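PDB 2BE1: Serine/threonine-protein kinase/endoribonuclease IRE1 from Saccharomyces cerevisiae, which senses unfolded proteins in the endoplasmic reticulum lumen through its lumenal domain, the part described here, and so switches on its endoribonuclease, which splices HAC1 precursor mRNA. Local coordinates for residues I45-P50 / L59-F64. Residues are numbered along the deposited sequence; the frame is centred on the assembly and turned at random.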
ATOM      1  N   ILE A  45      12.031  12.578   3.809  1.00 34.77           N
ATOM      2  CA  ILE A  45      10.809  13.321   3.845  1.00 34.88           C
ATOM      3  C   ILE A  45      10.879  14.529   2.893  1.00 35.80           C
ATOM      4  O   ILE A  45      11.862  15.246   2.829  1.00 35.55           O
ATOM      5  CB  ILE A  45      10.324  13.619   5.333  1.00 34.20           C
ATOM      6  CG1 ILE A  45      10.279  15.076   5.680  1.00 34.21           C
ATOM      7  CG2 ILE A  45      11.221  13.039   6.315  1.00 34.06           C
ATOM      8  CD1 ILE A  45       9.214  15.785   4.975  1.00 36.39           C
ATOM      9  N   GLU A  46       9.829  14.711   2.124  1.00 37.69           N
ATOM     10  CA  GLU A  46       9.770  15.790   1.219  1.00 40.23           C
ATOM     11  C   GLU A  46       8.319  16.184   1.125  1.00 40.21           C
ATOM     12  O   GLU A  46       7.544  15.574   0.391  1.00 39.98           O
ATOM     13  CB  GLU A  46      10.338  15.339  -0.097  1.00 41.24           C
ATOM     14  CG  GLU A  46      10.187  16.305  -1.259  1.00 48.57           C
ATOM     15  CD  GLU A  46      10.296  15.533  -2.610  1.00 55.72           C
ATOM     16  OE1 GLU A  46       9.242  15.462  -3.349  1.00 60.13           O
ATOM     17  OE2 GLU A  46      11.416  14.958  -2.892  1.00 60.21           O
ATOM     18  N   ILE A  47       7.994  17.190   1.940  1.00 40.91           N
ATOM     19  CA  ILE A  47       6.702  17.837   2.042  1.00 41.29           C
ATOM     20  C   ILE A  47       6.637  18.999   1.095  1.00 43.95           C
ATOM     21  O   ILE A  47       7.524  19.836   1.046  1.00 43.77           O
ATOM     22  CB  ILE A  47       6.475  18.433   3.453  1.00 41.00           C
ATOM     23  CG1 ILE A  47       6.239  17.337   4.502  1.00 39.54           C
ATOM     24  CG2 ILE A  47       5.317  19.467   3.444  1.00 38.64           C
ATOM     25  CD1 ILE A  47       6.654  17.689   5.977  1.00 39.44           C
ATOM     26  N   GLN A  48       5.523  19.067   0.388  1.00 47.97           N
ATOM     27  CA  GLN A  48       5.260  20.111  -0.588  1.00 51.75           C
ATOM     28  C   GLN A  48       3.861  20.733  -0.404  1.00 53.24           C
ATOM     29  O   GLN A  48       2.867  20.160  -0.816  1.00 53.19           O
ATOM     30  CB  GLN A  48       5.383  19.479  -1.939  1.00 52.02           C
ATOM     31  CG  GLN A  48       5.688  20.412  -3.023  1.00 55.57           C
ATOM     32  CD  GLN A  48       5.157  19.830  -4.299  1.00 60.46           C
ATOM     33  OE1 GLN A  48       4.613  20.550  -5.143  1.00 64.60           O
ATOM     34  NE2 GLN A  48       5.258  18.499  -4.434  1.00 59.86           N
ATOM     35  N   GLU A  49       3.809  21.910   0.220  1.00 55.75           N
ATOM     36  CA  GLU A  49       2.574  22.470   0.756  1.00 58.29           C
ATOM     37  C   GLU A  49       2.203  23.746   0.008  1.00 59.83           C
ATOM     38  O   GLU A  49       2.922  24.110  -0.928  1.00 59.29           O
ATOM     39  CB  GLU A  49       2.688  22.676   2.284  1.00 57.93           C
ATOM     40  CG  GLU A  49       3.622  23.799   2.731  1.00 59.66           C
ATOM     41  CD  GLU A  49       4.243  23.585   4.120  1.00 59.27           C
ATOM     42  OE1 GLU A  49       5.359  24.116   4.332  1.00 59.16           O
ATOM     43  OE2 GLU A  49       3.629  22.904   4.982  1.00 60.33           O
ATOM     44  N   PRO A  50       1.068  24.405   0.393  1.00 62.06           N
ATOM     45  CA  PRO A  50       0.606  25.528  -0.419  1.00 63.52           C
ATOM     46  C   PRO A  50       1.290  26.894  -0.088  1.00 64.93           C
ATOM     47  O   PRO A  50       1.386  27.742  -0.999  1.00 66.21           O
ATOM     48  CB  PRO A  50      -0.932  25.519  -0.218  1.00 63.15           C
ATOM     49  CG  PRO A  50      -1.150  24.917   1.110  1.00 62.37           C
ATOM     50  CD  PRO A  50       0.150  24.198   1.538  1.00 62.41           C
ATOM     51  N   LEU A  59       3.492  22.108   7.284  1.00 36.80           N
ATOM     52  CA  LEU A  59       3.296  20.687   7.550  1.00 34.65           C
ATOM     53  C   LEU A  59       4.583  20.059   7.953  1.00 33.17           C
ATOM     54  O   LEU A  59       5.607  20.343   7.323  1.00 33.67           O
ATOM     55  CB  LEU A  59       2.794  19.958   6.319  1.00 34.59           C
ATOM     56  CG  LEU A  59       2.184  18.583   6.603  1.00 34.10           C
ATOM     57  CD1 LEU A  59       1.247  18.615   7.789  1.00 32.63           C
ATOM     58  CD2 LEU A  59       1.467  18.050   5.417  1.00 33.33           C
ATOM     59  N   ILE A  60       4.544  19.206   8.976  1.00 30.93           N
ATOM     60  CA  ILE A  60       5.754  18.654   9.547  1.00 29.41           C
ATOM     61  C   ILE A  60       5.532  17.224   9.889  1.00 29.31           C
ATOM     62  O   ILE A  60       4.595  16.923  10.629  1.00 29.87           O
ATOM     63  CB  ILE A  60       6.102  19.360  10.855  1.00 29.51           C
ATOM     64  CG1 ILE A  60       6.353  20.837  10.579  1.00 28.94           C
ATOM     65  CG2 ILE A  60       7.347  18.739  11.503  1.00 28.84           C
ATOM     66  CD1 ILE A  60       6.220  21.693  11.717  1.00 26.52           C
ATOM     67  N   ILE A  61       6.392  16.322   9.391  1.00 28.58           N
ATOM     68  CA  ILE A  61       6.317  14.889   9.839  1.00 27.34           C
ATOM     69  C   ILE A  61       7.534  14.357  10.578  1.00 27.25           C
ATOM     70  O   ILE A  61       8.693  14.804  10.384  1.00 27.46           O
ATOM     71  CB  ILE A  61       6.052  13.968   8.717  1.00 27.23           C
ATOM     72  CG1 ILE A  61       7.283  13.911   7.853  1.00 27.61           C
ATOM     73  CG2 ILE A  61       4.831  14.469   7.884  1.00 25.83           C
ATOM     74  CD1 ILE A  61       6.891  13.786   6.428  1.00 31.81           C
ATOM     75  N   GLU A  62       7.279  13.434  11.484  1.00 27.04           N
ATOM     76  CA  GLU A  62       8.412  12.853  12.180  1.00 27.34           C
ATOM     77  C   GLU A  62       8.857  11.697  11.286  1.00 28.30           C
ATOM     78  O   GLU A  62       8.059  10.795  10.970  1.00 28.95           O
ATOM     79  CB  GLU A  62       8.070  12.377  13.579  1.00 26.39           C
ATOM     80  CG  GLU A  62       9.166  11.556  14.192  1.00 25.47           C
ATOM     81  CD  GLU A  62       8.817  11.093  15.586  1.00 24.68           C
ATOM     82  OE1 GLU A  62       9.651  11.175  16.542  1.00 24.62           O
ATOM     83  OE2 GLU A  62       7.673  10.664  15.741  1.00 26.62           O
ATOM     84  N   PRO A  63      10.117  11.729  10.826  1.00 28.51           N
ATOM     85  CA  PRO A  63      10.545  10.736   9.866  1.00 28.91           C
ATOM     86  C   PRO A  63      10.853   9.509  10.646  1.00 30.09           C
ATOM     87  O   PRO A  63      12.018   9.250  10.953  1.00 31.86           O
ATOM     88  CB  PRO A  63      11.852  11.305   9.333  1.00 27.75           C
ATOM     89  CG  PRO A  63      12.386  12.029  10.430  1.00 28.31           C
ATOM     90  CD  PRO A  63      11.207  12.649  11.165  1.00 28.55           C
ATOM     91  N   PHE A  64       9.853   8.765  11.050  1.00 30.01           N
ATOM     92  CA  PHE A  64      10.201   7.650  11.882  1.00 30.15           C
ATOM     93  C   PHE A  64       8.981   6.809  12.062  1.00 30.22           C
ATOM     94  O   PHE A  64       7.866   7.318  12.161  1.00 31.47           O
ATOM     95  CB  PHE A  64      10.781   8.088  13.221  1.00 29.41           C
ATOM     96  CG  PHE A  64      10.895   6.977  14.167  1.00 31.33           C
ATOM     97  CD1 PHE A  64      12.011   6.169  14.166  1.00 32.81           C
ATOM     98  CD2 PHE A  64       9.837   6.647  15.025  1.00 31.14           C
ATOM     99  CE1 PHE A  64      12.098   5.065  15.073  1.00 31.43           C
ATOM    100  CE2 PHE A  64       9.932   5.538  15.936  1.00 29.21           C
ATOM    101  CZ  PHE A  64      11.050   4.765  15.956  1.00 29.33           C
TER
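Ile45 and Ile61 meet end on through their CD1 methyls, and Ile61 CD1 lies 3.4 Å from Ile45 CD1, also meeting CB and CG1 of that residue. Ile47 enters beside them with its own CD1, which lies 3.9 Å from Ile61 CD1 and against the backbone of 59-61, close to Leu59 O, Ile60 CA and Ile61 N. Its two branches divide the work: CG1, anti to the carbonyl carbon (chi1 -72°), carries CD1 across to that backbone, while CG2 turns to Leu59 CB at 3.9 Å, the Ile47 side chain running roughly perpendicular to that of Leu59. An alanine in place of Ile47 would probably open a gap beside the Leu59 carbonyl and deprive Ile61 CD1 of one of its two isoleucine neighbours across this contact. At one end Ile45 CG2 packs on Pro63 CB at 3.5 Å, where Pro63 is the centre of an inverse gamma turn. The segments run antiparallel, 173° apart, but are joined through side chains rather than a backbone ladder: strand 45-46 belongs to one antiparallel sheet of the lumenal domain, beside strand 190-195, and strand 57-61 pairs with strand 68-73 in another. Alternate residues Ile45, Ile47 and Glu49 face Pro63, Ile61 and Leu59, while Glu46 and Gln48 point away. At the far end the extended carboxylate arm of Glu49 takes a hydrogen bond from Leu59 N at OE2, with an N-H...O angle of 162°. Its other oxygen, OE1, is hydrogen-bonded to Thr58 OG1, so adjoining residues of one strand engage both carboxylate oxygens. Farther out, Ile61 shares a backbone hydrogen bond with Ala292 of strand 290-294, whose Phe291 and Leu293 touch Pro63 and whose Trp290 and Ala292 touch Ile60; Ile69 of strand 68-73 touches Leu59.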